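Local coordinates for tetratricopeptide TPR_2 repeat protein (PDB 5DJS) that is of unassigned function but joins helical tetratricopeptide repeats to a GT-B-type fold and holds uridine-5'-diphosphate in a pocket, at residues S169-C174 with S199-D205; E194-N200 with S215-V221; D243-L248 with L268-T274; P262-W267 with A278-V283. The protein carries 1 engineered substitution. All blocks are in the same frame, centred on the assembly; numbering follows the deposited sequence.

Contact 1: S169-C174 with S199-D205; sequences SGELRC and SNDPRSD
Two loops leaving adjacent parallel strands of a Rossmann-like sheet meet here, Ser-169 forming a parallel bridge with Ser-199 where the strands end, and the side chains of Arg-173 and Arg-203 stacking farther out. The last sheet bond runs from Asn-200 N to Ser-169 O (2.7 Å). Gly-170, with no side chain, lets the backbone of Asn-200 pass close by. Leu-172 turns inward, its CD1 resting 3.9 Å from Ser-199 CA, an apolar branch suited to a buried spot. Beyond it the contact becomes ionic. Asp-201 is clasped side-on by Arg-203, with NE 2.9 Å from Asp-201 OD1 and Arg-203 NH2 3.1 Å from Asp-201 OD2; the OD1 atom also closes an Asx turn onto Arg-203 N. This grip holds the Arg-203 guanidinium flat for that of Arg-173, which stacks on it with centres 3.5 Å apart and planes at 20°. The stacked like charges are probably eased by Asp-201, whose OD1 lies 3.6 Å from Arg-173 NH1 but well out of that guanidinium plane. Arg-173 NH1 instead donates to Gly-170 O (2.9 Å). Asp-205 takes the N-H of Cys-174 on the syn lone pair of OD2 (3.0 Å). Asp-205 also stands at the N-cap of helix 206-214, while Leu-172 leans on Leu-181 of helix 176-187 and Ser-169 OG bonds to Ser-245 OG in the loop after strand 240-243.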
# COMPACT_ATOMS: atom_id res chain seq x y z
N SER A 169 3.25 11.38 6.04
CA SER A 169 3.28 10.44 4.92
C SER A 169 4.01 10.99 3.72
O SER A 169 4.04 12.20 3.50
CB SER A 169 1.86 10.11 4.47
OG SER A 169 1.87 9.04 3.54
N GLY A 170 4.60 10.09 2.95
CA GLY A 170 5.21 10.42 1.66
C GLY A 170 4.38 9.99 0.48
O GLY A 170 4.88 9.96 -0.65
N GLU A 171 3.11 9.65 0.70
CA GLU A 171 2.18 9.47 -0.41
C GLU A 171 0.84 10.22 -0.19
O GLU A 171 -0.26 9.68 -0.38
CB GLU A 171 2.03 7.99 -0.75
CG GLU A 171 1.72 7.11 0.44
CD GLU A 171 2.95 6.49 1.09
OE1 GLU A 171 4.10 6.80 0.72
OE2 GLU A 171 2.74 5.66 2.01
N LEU A 172 0.98 11.49 0.21
CA LEU A 172 -0.10 12.47 0.21
C LEU A 172 -0.28 12.99 -1.21
O LEU A 172 0.26 14.03 -1.55
CB LEU A 172 0.24 13.65 1.16
CG LEU A 172 0.43 13.33 2.64
CD1 LEU A 172 0.56 14.61 3.44
CD2 LEU A 172 -0.72 12.49 3.19
N ARG A 173 -1.00 12.22 -2.02
CA ARG A 173 -1.26 12.52 -3.45
C ARG A 173 -2.30 11.53 -3.98
O ARG A 173 -2.87 10.76 -3.18
CB ARG A 173 0.04 12.45 -4.29
CG ARG A 173 0.65 11.06 -4.39
CD ARG A 173 1.86 11.02 -5.32
NE ARG A 173 2.55 9.75 -5.16
CZ ARG A 173 3.40 9.45 -4.18
NH1 ARG A 173 3.74 10.34 -3.26
NH2 ARG A 173 3.95 8.24 -4.15
N CYS A 174 -2.55 11.53 -5.30
CA CYS A 174 -3.43 10.54 -5.95
C CYS A 174 -2.89 9.15 -5.70
O CYS A 174 -2.08 8.64 -6.48
CB CYS A 174 -3.54 10.80 -7.46
SG CYS A 174 -4.48 12.29 -7.86
N SER A 199 4.10 16.27 4.54
CA SER A 199 4.29 15.61 3.23
C SER A 199 5.74 15.22 3.02
O SER A 199 6.61 16.09 2.86
CB SER A 199 3.84 16.53 2.08
OG SER A 199 4.13 16.00 0.79
N ASN A 200 6.00 13.92 2.97
CA ASN A 200 7.36 13.39 2.83
C ASN A 200 7.77 12.97 1.39
O ASN A 200 8.61 12.07 1.21
CB ASN A 200 7.53 12.21 3.80
CG ASN A 200 8.98 11.78 3.98
OD1 ASN A 200 9.25 10.63 4.29
ND2 ASN A 200 9.91 12.70 3.78
N ASP A 201 7.20 13.63 0.39
CA ASP A 201 7.54 13.38 -1.00
C ASP A 201 7.19 14.64 -1.80
O ASP A 201 6.16 15.25 -1.53
CB ASP A 201 6.77 12.17 -1.51
CG ASP A 201 7.19 11.73 -2.88
OD1 ASP A 201 6.70 12.29 -3.88
OD2 ASP A 201 8.00 10.78 -2.96
N PRO A 202 8.07 15.05 -2.74
CA PRO A 202 7.83 16.30 -3.48
C PRO A 202 6.66 16.29 -4.47
O PRO A 202 6.15 17.36 -4.79
CB PRO A 202 9.15 16.54 -4.23
CG PRO A 202 9.87 15.25 -4.21
CD PRO A 202 9.39 14.46 -3.04
N ARG A 203 6.25 15.12 -4.96
CA ARG A 203 5.14 15.06 -5.92
C ARG A 203 3.89 15.74 -5.36
O ARG A 203 3.39 15.37 -4.29
CB ARG A 203 4.81 13.61 -6.31
CG ARG A 203 5.75 13.02 -7.34
CD ARG A 203 5.55 11.52 -7.46
NE ARG A 203 6.09 10.81 -6.29
CZ ARG A 203 6.23 9.48 -6.20
NH1 ARG A 203 5.87 8.69 -7.21
NH2 ARG A 203 6.73 8.94 -5.09
N SER A 204 3.42 16.76 -6.08
CA SER A 204 2.28 17.56 -5.67
C SER A 204 1.31 17.69 -6.85
O SER A 204 1.52 18.50 -7.77
CB SER A 204 2.76 18.94 -5.20
OG SER A 204 1.70 19.74 -4.72
N ASP A 205 0.28 16.84 -6.84
CA ASP A 205 -0.78 16.83 -7.85
C ASP A 205 -2.07 17.50 -7.33
O ASP A 205 -2.09 18.03 -6.23
CB ASP A 205 -1.03 15.39 -8.34
CG ASP A 205 -1.49 14.43 -7.23
OD1 ASP A 205 -2.10 14.87 -6.23
OD2 ASP A 205 -1.26 13.21 -7.39

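Contact 2: E194-N200 with S215-V221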
# COMPACT_ATOMS: atom_id res chain seq x y z
N GLU A 194 -7.07 19.86 15.56
CA GLU A 194 -6.41 20.71 14.56
C GLU A 194 -5.46 19.88 13.72
O GLU A 194 -4.71 19.06 14.25
CB GLU A 194 -5.66 21.85 15.24
CG GLU A 194 -5.08 22.85 14.24
CD GLU A 194 -4.34 23.96 14.91
OE1 GLU A 194 -4.02 23.84 16.13
OE2 GLU A 194 -4.05 24.97 14.22
N VAL A 195 -5.44 20.13 12.41
CA VAL A 195 -4.83 19.21 11.45
C VAL A 195 -3.56 19.77 10.81
O VAL A 195 -3.60 20.72 10.01
CB VAL A 195 -5.86 18.79 10.37
CG1 VAL A 195 -5.22 17.85 9.35
CG2 VAL A 195 -7.06 18.09 11.01
N TYR A 196 -2.44 19.14 11.18
CA TYR A 196 -1.13 19.36 10.56
C TYR A 196 -0.87 18.18 9.63
O TYR A 196 -1.13 17.04 9.98
CB TYR A 196 -0.03 19.39 11.64
CG TYR A 196 -0.03 20.64 12.52
CD1 TYR A 196 -1.08 20.90 13.40
CD2 TYR A 196 1.04 21.54 12.49
CE1 TYR A 196 -1.08 22.03 14.21
CE2 TYR A 196 1.04 22.67 13.29
CZ TYR A 196 -0.02 22.91 14.15
OH TYR A 196 -0.04 24.03 14.96
N CYS A 197 -0.36 18.46 8.43
CA CYS A 197 0.08 17.39 7.52
C CYS A 197 1.57 17.55 7.29
O CYS A 197 2.05 18.65 7.16
CB CYS A 197 -0.66 17.47 6.19
SG CYS A 197 -2.30 16.74 6.29
N TYR A 198 2.30 16.44 7.26
CA TYR A 198 3.72 16.47 6.94
C TYR A 198 3.93 15.60 5.69
O TYR A 198 3.90 14.37 5.77
CB TYR A 198 4.50 15.99 8.14
CG TYR A 198 4.32 16.85 9.38
CD1 TYR A 198 5.13 17.96 9.63
CD2 TYR A 198 3.33 16.55 10.31
CE1 TYR A 198 4.96 18.74 10.77
CE2 TYR A 198 3.15 17.31 11.46
CZ TYR A 198 3.96 18.41 11.69
OH TYR A 198 3.78 19.16 12.82
N SER A 199 4.10 16.27 4.54
CA SER A 199 4.29 15.61 3.23
C SER A 199 5.74 15.22 3.02
O SER A 199 6.61 16.09 2.86
CB SER A 199 3.84 16.53 2.08
OG SER A 199 4.13 16.00 0.79
N ASN A 200 6.00 13.92 2.97
CA ASN A 200 7.36 13.39 2.83
C ASN A 200 7.77 12.97 1.39
O ASN A 200 8.61 12.07 1.21
CB ASN A 200 7.53 12.21 3.80
CG ASN A 200 8.98 11.78 3.98
OD1 ASN A 200 9.25 10.63 4.29
ND2 ASN A 200 9.91 12.70 3.78
N SER A 215 -6.15 21.14 5.05
CA SER A 215 -5.32 21.19 6.27
C SER A 215 -5.32 22.57 6.90
O SER A 215 -5.41 23.58 6.19
CB SER A 215 -3.86 20.81 5.98
OG SER A 215 -3.57 19.48 6.41
N ASP A 216 -5.17 22.60 8.23
CA ASP A 216 -4.96 23.86 8.96
C ASP A 216 -3.54 24.37 8.76
O ASP A 216 -3.34 25.56 8.52
CB ASP A 216 -5.25 23.70 10.45
CG ASP A 216 -6.70 23.38 10.73
OD1 ASP A 216 -7.59 24.12 10.26
OD2 ASP A 216 -6.96 22.38 11.41
N ARG A 217 -2.56 23.47 8.86
CA ARG A 217 -1.14 23.77 8.58
C ARG A 217 -0.55 22.69 7.68
O ARG A 217 -0.99 21.54 7.76
CB ARG A 217 -0.34 23.83 9.89
CG ARG A 217 -0.93 24.68 11.00
CD ARG A 217 -0.99 26.17 10.69
NE ARG A 217 -0.88 26.96 11.92
CZ ARG A 217 0.24 27.49 12.41
NH1 ARG A 217 1.41 27.37 11.78
NH2 ARG A 217 0.19 28.16 13.56
N TRP A 218 0.45 23.04 6.86
CA TRP A 218 1.00 22.10 5.85
C TRP A 218 2.39 21.48 6.08
O TRP A 218 2.46 20.28 6.24
CB TRP A 218 0.93 22.69 4.45
CG TRP A 218 1.30 21.68 3.39
CD1 TRP A 218 2.36 21.73 2.53
CD2 TRP A 218 0.61 20.45 3.10
NE1 TRP A 218 2.37 20.62 1.71
CE2 TRP A 218 1.31 19.82 2.04
CE3 TRP A 218 -0.53 19.83 3.62
CZ2 TRP A 218 0.91 18.59 1.51
CZ3 TRP A 218 -0.94 18.61 3.08
CH2 TRP A 218 -0.21 18.01 2.04
N ARG A 219 3.49 22.22 6.02
CA ARG A 219 4.87 21.62 6.18
C ARG A 219 5.33 20.56 5.13
O ARG A 219 4.90 19.39 5.18
CB ARG A 219 5.09 21.05 7.60
CG ARG A 219 5.05 22.10 8.70
CD ARG A 219 3.82 22.00 9.60
NE ARG A 219 3.83 23.09 10.57
CZ ARG A 219 3.61 24.38 10.29
NH1 ARG A 219 3.32 24.79 9.05
NH2 ARG A 219 3.68 25.27 11.27
N ASP A 220 6.21 20.99 4.22
CA ASP A 220 6.96 20.09 3.32
C ASP A 220 8.24 19.57 3.96
O ASP A 220 9.18 20.33 4.21
CB ASP A 220 7.31 20.81 2.01
CG ASP A 220 6.09 21.13 1.17
OD1 ASP A 220 5.10 20.36 1.22
OD2 ASP A 220 6.13 22.16 0.47
N VAL A 221 8.30 18.26 4.16
CA VAL A 221 9.24 17.62 5.07
C VAL A 221 10.40 16.85 4.41
O VAL A 221 11.44 16.66 5.04
CB VAL A 221 8.43 16.72 6.04
CG1 VAL A 221 9.31 15.81 6.89
CG2 VAL A 221 7.60 17.62 6.95
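Glu-194 lays its CG against the carboxylate of Asp-216 where 215-221, returning from helix 206-214, runs in the same direction beside edge strand 193-199 of the parallel sheet. Next, Val-195 N donates to Asp-216 OD2 (2.9 Å) on its anti lone pair; the same oxygen has a salt bridge to Arg-190, so the carboxylate ties backbone and charge together. Val-195 O in turn takes Arg-217 N. Tyr-196 offers a ring face to Arg-217, whose CG stands 3.8 Å from the ring centroid and 20° off its normal, a CH-pi contact. With CG beside the backbone N (chi1 -49°), the aliphatic start of Arg-217 lies over the ring, the two side chains pointing the same way. Cys-197 N bonds to Arg-217 O (3.2 Å). Tyr-198 has Arg-219 alongside, CE1 lying 3.6 Å from Arg-219 CD, and both residues direct their polar ends to Asp-236 of helix 226-236: amphipathic side chains serve well on this border between core and surface. Ser-199 uses both backbone groups, N to Arg-219 O and O to Val-221 N. Val-221 closes the row by setting its CG2 in the plane of the Tyr-198 ring, at the edge, 3.7 Å from CD1 of that tyrosine.

Contact 3: D243-L248 with L268-T274; sequences DLSWHL and LAAINTT
Trp-246 is the bump and 268-274 the hollow: its indole settles into a curved loop, both segments lying beyond the C-terminal ends of neighbouring strands 240-243 and 263-266 in the parallel sheet. Its CG stands anti to the backbone N (chi1 -172°), which sends the ring across to the other loop. Ala-270 makes the floor; its CA lies 3.8 Å from the centroid of the five-membered ring, over the face, and its small methyl touches CD1 without holding the flat ring off. The backbone N of Ile-271 continues that floor, and Ile-271 CG1 meets the far end of the indole 3.5 Å from Trp-246 CH2, the two side chains at about a right angle. At the other end the CG2 branch of Thr-274 lies beside CD1 and NE1. On the opposite face sits CB of His-247, so the indole is sandwiched between its own chain and the facing loop. His-247 turns its ring edge toward Thr-274 O, with CE1 3.2 Å away. A second, smaller bump is the methyl of Ala-269, which rests against the carbonyl oxygens of Leu-244 and Ser-245, while Leu-244 and Leu-268 meet nearby, CG to CD2 4.1 Å. Asp-243 braces the tryptophan from behind: its OD1 accepts from Trp-246 N (3.0 Å), an Asx motif, and its OD2 is held by Thr-266 OG1. A water receiving a weak bond from Ala-270 N donates to Asp-243 O. The indole N-H is shared between two backbone oxygens, both bonds weak: Trp-246 NE1 lies 2.7 Å from Asn-272 O and 3.5 Å from Thr-273 O.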
# COMPACT_ATOMS: atom_id res chain seq x y z
N ASP A 243 1.39 7.95 11.63
CA ASP A 243 2.13 7.36 10.51
C ASP A 243 1.14 6.81 9.52
O ASP A 243 0.51 5.78 9.77
CB ASP A 243 3.03 6.23 11.00
CG ASP A 243 3.57 5.38 9.86
OD1 ASP A 243 4.02 5.97 8.84
OD2 ASP A 243 3.52 4.13 9.99
N LEU A 244 1.02 7.48 8.39
CA LEU A 244 0.15 7.04 7.31
C LEU A 244 0.85 6.12 6.32
O LEU A 244 0.16 5.37 5.62
CB LEU A 244 -0.42 8.25 6.56
CG LEU A 244 -1.83 8.76 6.86
CD1 LEU A 244 -2.34 8.48 8.27
CD2 LEU A 244 -1.86 10.25 6.57
N SER A 245 2.18 6.16 6.23
CA SER A 245 2.91 5.42 5.20
C SER A 245 3.26 3.98 5.55
O SER A 245 3.14 3.10 4.69
CB SER A 245 4.18 6.17 4.78
OG SER A 245 3.85 7.31 4.00
N TRP A 246 3.73 3.74 6.78
CA TRP A 246 4.20 2.42 7.25
C TRP A 246 5.41 1.99 6.39
O TRP A 246 5.93 2.75 5.56
CB TRP A 246 3.03 1.39 7.28
CG TRP A 246 3.27 0.01 7.91
CD1 TRP A 246 3.21 -0.34 9.23
CD2 TRP A 246 3.52 -1.20 7.19
NE1 TRP A 246 3.46 -1.69 9.37
CE2 TRP A 246 3.66 -2.24 8.13
CE3 TRP A 246 3.69 -1.50 5.84
CZ2 TRP A 246 3.94 -3.57 7.74
CZ3 TRP A 246 3.97 -2.80 5.45
CH2 TRP A 246 4.09 -3.82 6.40
N HIS A 247 5.90 0.79 6.64
CA HIS A 247 6.92 0.18 5.81
C HIS A 247 6.69 0.15 4.29
O HIS A 247 7.66 0.06 3.55
CB HIS A 247 7.18 -1.23 6.31
CG HIS A 247 7.89 -1.28 7.62
ND1 HIS A 247 7.25 -1.44 8.82
CD2 HIS A 247 9.21 -1.19 7.91
CE1 HIS A 247 8.13 -1.46 9.80
NE2 HIS A 247 9.33 -1.31 9.27
N LEU A 248 5.44 0.30 3.82
CA LEU A 248 5.10 0.21 2.40
C LEU A 248 5.43 1.49 1.66
O LEU A 248 5.44 1.49 0.44
CB LEU A 248 3.60 -0.03 2.18
CG LEU A 248 2.95 -1.36 2.55
CD1 LEU A 248 1.43 -1.26 2.59
CD2 LEU A 248 3.41 -2.47 1.63
N LEU A 268 -3.94 3.17 8.33
CA LEU A 268 -4.27 3.29 6.90
C LEU A 268 -3.46 2.37 5.99
O LEU A 268 -4.04 1.57 5.27
CB LEU A 268 -4.21 4.75 6.40
CG LEU A 268 -4.76 5.06 5.03
CD1 LEU A 268 -6.27 5.08 5.08
CD2 LEU A 268 -4.30 6.42 4.57
N ALA A 269 -2.14 2.48 6.03
CA ALA A 269 -1.26 1.67 5.19
C ALA A 269 -0.80 0.40 5.90
O ALA A 269 -0.45 -0.58 5.25
CB ALA A 269 -0.04 2.49 4.76
N ALA A 270 -0.80 0.43 7.23
CA ALA A 270 -0.32 -0.68 8.02
C ALA A 270 -1.10 -1.93 7.69
O ALA A 270 -2.33 -1.90 7.66
CB ALA A 270 -0.41 -0.37 9.50
N ILE A 271 -0.37 -3.00 7.37
CA ILE A 271 -0.89 -4.38 7.28
C ILE A 271 -0.31 -5.29 8.36
O ILE A 271 -0.67 -6.47 8.44
CB ILE A 271 -0.60 -5.01 5.90
CG1 ILE A 271 0.91 -4.97 5.58
CG2 ILE A 271 -1.39 -4.29 4.81
CD1 ILE A 271 1.33 -5.95 4.52
N ASN A 272 0.61 -4.77 9.16
CA ASN A 272 1.21 -5.51 10.27
C ASN A 272 1.94 -4.50 11.18
O ASN A 272 1.96 -3.29 10.90
CB ASN A 272 2.18 -6.58 9.70
CG ASN A 272 2.40 -7.81 10.61
OD1 ASN A 272 3.18 -8.66 10.24
ND2 ASN A 272 1.73 -7.92 11.74
N THR A 273 2.52 -4.98 12.27
CA THR A 273 3.25 -4.14 13.19
C THR A 273 4.40 -3.43 12.51
O THR A 273 4.98 -3.95 11.55
CB THR A 273 3.77 -4.96 14.40
OG1 THR A 273 4.25 -4.06 15.41
CG2 THR A 273 4.89 -5.96 13.99
N THR A 274 4.72 -2.24 13.02
CA THR A 274 5.97 -1.56 12.70
C THR A 274 7.17 -2.25 13.36
O THR A 274 8.31 -2.07 12.92
CB THR A 274 5.97 -0.11 13.19
OG1 THR A 274 5.67 -0.07 14.60
CG2 THR A 274 4.96 0.73 12.40
O HOH W 1 0.12 2.92 8.50

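Contact 4: P262-W267 with A278-V283; sequences PVQVTW and AMDYLV
Backbone hydrogen bonds join Gln-264 to Tyr-281 and Thr-266 to Val-283 as strands 263-266 and 281-283 run in parallel, their short axes 4.7 Å apart and at 40°. Gln-264 O is gripped by two N-H groups, those of Asp-280 and Tyr-281, the latter in the carbonyl plane. Thr-266 then donates to Tyr-281 O and accepts from Val-283 N. Side chains extend this pairing where the second strand has yet to start. Asp-280 lends OD2, by its anti lone pair, to Gln-264 N (2.7 Å), and gives OD1 to Arg-259 in a salt bridge. Gln-264, extended beyond CG, carries its amide to Ala-278 O (NE2 to O 2.9 Å); the oxygen lies in the amide plane, although NE2 stands above the carbonyl plane. Among apolar contacts, beta-branched residues suit the extended backbone: Val-265 CG1 meets Val-283 CG2 at 3.5 Å, and on the other face Thr-266 CG2 packs 3.6 Å from Leu-282 CD1. Met-279, bent at chi2 and chi3, folds its SD back against the backbone between Val-265 and Thr-266. Met-515 of helix 479-521 covers the face bearing Val-265, Tyr-281 and Val-283, while strands 240-243 and 300-304 flank the pair.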
# COMPACT_ATOMS: atom_id res chain seq x y z
N PRO A 262 3.59 12.59 22.41
CA PRO A 262 3.20 11.62 23.45
C PRO A 262 2.23 10.51 23.03
O PRO A 262 2.08 9.51 23.74
CB PRO A 262 2.52 12.50 24.48
CG PRO A 262 1.95 13.63 23.70
CD PRO A 262 2.95 13.91 22.61
N VAL A 263 1.51 10.72 21.93
CA VAL A 263 0.65 9.69 21.35
C VAL A 263 1.08 9.50 19.90
O VAL A 263 1.01 10.43 19.10
CB VAL A 263 -0.84 10.08 21.43
CG1 VAL A 263 -1.70 9.05 20.72
CG2 VAL A 263 -1.27 10.21 22.89
N GLN A 264 1.52 8.29 19.57
CA GLN A 264 1.99 7.99 18.23
C GLN A 264 1.28 6.75 17.69
O GLN A 264 1.26 5.69 18.35
CB GLN A 264 3.50 7.83 18.24
CG GLN A 264 4.20 9.10 18.69
CD GLN A 264 5.67 9.14 18.36
OE1 GLN A 264 6.17 10.15 17.87
NE2 GLN A 264 6.39 8.04 18.61
N VAL A 265 0.72 6.91 16.49
CA VAL A 265 -0.26 5.99 15.90
C VAL A 265 0.12 5.63 14.47
O VAL A 265 0.52 6.50 13.69
CB VAL A 265 -1.65 6.68 15.82
CG1 VAL A 265 -2.68 5.75 15.20
CG2 VAL A 265 -2.12 7.14 17.19
N THR A 266 -0.02 4.35 14.12
CA THR A 266 0.10 3.92 12.71
C THR A 266 -1.29 3.48 12.21
O THR A 266 -1.99 2.73 12.88
CB THR A 266 1.21 2.85 12.52
OG1 THR A 266 1.54 2.73 11.13
CG2 THR A 266 0.83 1.47 13.09
N TRP A 267 -1.68 3.98 11.04
CA TRP A 267 -3.03 3.78 10.51
C TRP A 267 -3.05 3.93 8.97
O TRP A 267 -2.25 4.71 8.41
CB TRP A 267 -4.01 4.78 11.14
CG TRP A 267 -5.36 4.81 10.46
CD1 TRP A 267 -6.32 3.83 10.48
CD2 TRP A 267 -5.89 5.86 9.64
NE1 TRP A 267 -7.41 4.21 9.73
CE2 TRP A 267 -7.17 5.45 9.21
CE3 TRP A 267 -5.40 7.11 9.24
CZ2 TRP A 267 -7.96 6.24 8.38
CZ3 TRP A 267 -6.20 7.90 8.41
CH2 TRP A 267 -7.46 7.47 8.00
N ALA A 278 8.41 2.66 20.07
CA ALA A 278 7.96 4.06 19.92
C ALA A 278 6.55 4.26 19.35
O ALA A 278 5.96 5.34 19.54
CB ALA A 278 8.95 4.84 19.07
N MET A 279 6.01 3.27 18.64
CA MET A 279 4.64 3.34 18.15
C MET A 279 3.68 2.81 19.22
O MET A 279 3.77 1.65 19.63
CB MET A 279 4.49 2.58 16.84
CG MET A 279 3.27 2.97 16.02
SD MET A 279 3.29 4.65 15.36
CE MET A 279 4.69 4.61 14.23
N ASP A 280 2.78 3.67 19.68
CA ASP A 280 1.92 3.35 20.82
C ASP A 280 0.72 2.58 20.35
O ASP A 280 0.38 1.55 20.93
CB ASP A 280 1.45 4.63 21.54
CG ASP A 280 2.61 5.56 21.94
OD1 ASP A 280 3.51 5.11 22.68
OD2 ASP A 280 2.59 6.75 21.52
N TYR A 281 0.08 3.08 19.29
CA TYR A 281 -1.18 2.50 18.77
C TYR A 281 -1.14 2.14 17.28
O TYR A 281 -0.47 2.79 16.49
CB TYR A 281 -2.33 3.48 19.02
CG TYR A 281 -2.55 3.72 20.49
CD1 TYR A 281 -3.29 2.82 21.26
CD2 TYR A 281 -1.99 4.82 21.13
CE1 TYR A 281 -3.49 3.02 22.61
CE2 TYR A 281 -2.17 5.03 22.48
CZ TYR A 281 -2.93 4.13 23.22
OH TYR A 281 -3.12 4.33 24.55
N LEU A 282 -1.86 1.08 16.93
CA LEU A 282 -2.20 0.76 15.56
C LEU A 282 -3.73 0.74 15.47
O LEU A 282 -4.37 -0.04 16.18
CB LEU A 282 -1.60 -0.59 15.18
CG LEU A 282 -1.76 -1.04 13.71
CD1 LEU A 282 -0.58 -1.88 13.25
CD2 LEU A 282 -3.06 -1.80 13.50
N VAL A 283 -4.31 1.58 14.61
CA VAL A 283 -5.78 1.68 14.45
C VAL A 283 -6.34 0.72 13.37
O VAL A 283 -6.19 0.97 12.16
CB VAL A 283 -6.20 3.13 14.10
CG1 VAL A 283 -7.71 3.23 13.91
CG2 VAL A 283 -5.76 4.08 15.19

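In the fold
All four contacts belong to one parallel six-stranded sheet and the loops that leave it, all within one glycosyl transferase family 41 range. Contact 2 borders the outermost strand 193-199, and contact 4 pairs the adjacent strands 263-266 and 281-285 farther along the sheet, the two centres about 18 Å apart. Contacts 1 and 3, centres about 16 Å apart, occupy loops at the C-terminal ends of strands, joined through Ser-245 and with the side chains of Cys-174 and Leu-248 each about 8 Å from the bound uridine-5'-diphosphate. Contacts 1 and 2 interleave along the chain and share Ser-199 and Asn-200; contacts 3 and 4 interleave likewise. The loops at the C-terminal ends of this sheet thus come near the nucleotide, consistent with a GT-B fold.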